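Local structure of tungsten formylmethanofuran dehydrogenase subunit E (Syntrophus aciditrophicus, 3D00) at residues Val100-Glu105 with Asp141-Arg146. The protein binds zinc through a C-terminal treble-clef finger and, as an FmdE-like protein, is probably linked to formylmethanofuran dehydrogenase and microbial methanogenesis. Residues are numbered along the deposited sequence; the frame is centred on the assembly and turned at random.
Sequences VFLDVE and DILELR
Phe101 has its CG between the backbone N and the carbonyl carbon (chi1 60°), which tips the ring across to the neighbouring strand, where Glu144, its CG anti to N (chi1 -163°), runs alongside in the same direction. CB of Glu144 sits over one ring face, toward the rim, in a CH-pi contact 4.1 Å from the centroid of the Phe101 ring. Arg146 turns one face of its guanidinium to CE1 of Phe101, NH1 lying 3.8 Å from CZ of the same ring with the two planes 38° apart. Were Phe101 an alanine, the Glu144 methylene would probably lose its aromatic cover and the Arg146 guanidinium would be freer to turn.

Beneath these groups the backbones join strands 96-102 and 143-149, an antiparallel pair at one side of the mixed sheet in the FmdE alpha+beta core, 143-149 being outermost within the chain. Phe101 and Glu144 form the hydrogen-bonded pair: Phe101 N donates to Glu144 O (3.1 Å), and Glu144 N to Phe101 O (2.8 Å). Where the first strand ends, Asp103 N still reaches Ile142 O, at 2.8 Å and almost straight. The Glu144 carboxylate curls back, and OE1 accepts from Leu145 N at 2.9 Å, on its anti side; this may help to tether an acid whose OE2 lies 4.5 Å from OD2 of like-charged Asp103.

On the other face CG2 of Val100 meets CD2 of Leu145 at 3.8 Å. Helix 28-42 packs nearby, with Ala40 against Val100 and Met36 against Leu143. Glu171 of the second subunit packs on Phe101.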
# COMPACT_ATOMS: atom_id res chain seq x y z
N VAL A 100 -10.17 -7.29 13.81
CA VAL A 100 -10.24 -6.29 14.85
C VAL A 100 -10.86 -5.05 14.26
O VAL A 100 -10.51 -4.62 13.17
CB VAL A 100 -8.85 -5.92 15.45
CG1 VAL A 100 -9.04 -4.94 16.60
CG2 VAL A 100 -8.12 -7.16 15.90
N PHE A 101 -11.77 -4.47 15.02
CA PHE A 101 -12.46 -3.30 14.63
C PHE A 101 -12.84 -2.45 15.86
O PHE A 101 -12.68 -2.88 17.01
CB PHE A 101 -13.71 -3.71 13.81
CG PHE A 101 -14.70 -4.60 14.55
CD1 PHE A 101 -14.49 -5.95 14.67
CD2 PHE A 101 -15.86 -4.07 15.07
CE1 PHE A 101 -15.42 -6.75 15.30
CE2 PHE A 101 -16.81 -4.88 15.71
CZ PHE A 101 -16.57 -6.22 15.82
N LEU A 102 -13.32 -1.25 15.59
CA LEU A 102 -13.74 -0.33 16.64
C LEU A 102 -15.18 -0.62 17.10
O LEU A 102 -16.07 -0.87 16.29
CB LEU A 102 -13.59 1.12 16.19
CG LEU A 102 -12.25 1.81 16.50
CD1 LEU A 102 -11.16 0.88 16.07
CD2 LEU A 102 -12.13 3.20 15.83
N ASP A 103 -15.36 -0.59 18.41
CA ASP A 103 -16.62 -0.87 19.08
C ASP A 103 -17.09 0.47 19.67
O ASP A 103 -16.62 0.90 20.72
CB ASP A 103 -16.36 -1.92 20.17
CG ASP A 103 -17.62 -2.66 20.63
OD1 ASP A 103 -18.44 -3.08 19.78
OD2 ASP A 103 -17.75 -2.88 21.86
N VAL A 104 -18.00 1.14 18.96
CA VAL A 104 -18.53 2.45 19.42
C VAL A 104 -19.29 2.32 20.75
O VAL A 104 -19.27 3.28 21.55
CB VAL A 104 -19.38 3.16 18.34
CG1 VAL A 104 -19.91 4.52 18.85
CG2 VAL A 104 -18.53 3.35 17.08
N GLU A 105 -19.85 1.14 21.03
CA GLU A 105 -20.41 0.82 22.37
C GLU A 105 -19.41 1.09 23.50
O GLU A 105 -19.80 1.48 24.62
CB GLU A 105 -20.93 -0.63 22.46
CG GLU A 105 -21.55 -1.24 21.14
CD GLU A 105 -22.58 -2.39 21.38
OE1 GLU A 105 -22.54 -3.05 22.45
OE2 GLU A 105 -23.43 -2.64 20.48
N ASP A 141 -9.12 -0.50 24.64
CA ASP A 141 -10.48 -0.57 25.25
C ASP A 141 -11.64 -0.26 24.28
O ASP A 141 -12.78 -0.68 24.49
CB ASP A 141 -10.58 0.35 26.48
CG ASP A 141 -9.50 0.06 27.56
OD1 ASP A 141 -8.84 -1.00 27.51
OD2 ASP A 141 -9.32 0.90 28.47
N ILE A 142 -11.35 0.45 23.20
CA ILE A 142 -12.37 0.76 22.20
C ILE A 142 -12.42 -0.26 21.05
O ILE A 142 -13.16 -0.07 20.09
CB ILE A 142 -12.15 2.16 21.66
CG1 ILE A 142 -10.73 2.33 21.12
CG2 ILE A 142 -12.44 3.17 22.78
CD1 ILE A 142 -10.56 3.50 20.15
N LEU A 143 -11.69 -1.35 21.20
CA LEU A 143 -11.58 -2.37 20.15
C LEU A 143 -12.39 -3.65 20.44
O LEU A 143 -12.61 -3.98 21.60
CB LEU A 143 -10.10 -2.69 19.95
CG LEU A 143 -9.23 -1.48 19.61
CD1 LEU A 143 -7.79 -1.93 19.42
CD2 LEU A 143 -9.74 -0.77 18.40
N GLU A 144 -12.88 -4.31 19.40
CA GLU A 144 -13.46 -5.64 19.52
C GLU A 144 -12.77 -6.59 18.54
O GLU A 144 -12.29 -6.18 17.51
CB GLU A 144 -14.98 -5.65 19.26
CG GLU A 144 -15.74 -6.92 19.76
CD GLU A 144 -15.31 -7.41 21.18
OE1 GLU A 144 -14.31 -8.19 21.32
OE2 GLU A 144 -15.97 -7.03 22.18
N LEU A 145 -12.78 -7.86 18.87
CA LEU A 145 -12.04 -8.90 18.16
C LEU A 145 -13.03 -9.98 17.77
O LEU A 145 -13.95 -10.27 18.53
CB LEU A 145 -11.06 -9.52 19.14
CG LEU A 145 -9.56 -9.57 19.10
CD1 LEU A 145 -9.18 -10.35 20.38
CD2 LEU A 145 -9.07 -10.26 17.88
N ARG A 146 -12.84 -10.60 16.63
CA ARG A 146 -13.68 -11.73 16.27
C ARG A 146 -12.87 -12.71 15.47
O ARG A 146 -12.14 -12.29 14.59
CB ARG A 146 -14.86 -11.24 15.44
CG ARG A 146 -15.51 -12.31 14.64
CD ARG A 146 -16.93 -11.96 14.31
NE ARG A 146 -16.99 -10.83 13.38
CZ ARG A 146 -17.62 -9.67 13.62
NH1 ARG A 146 -18.27 -9.41 14.76
NH2 ARG A 146 -17.60 -8.74 12.66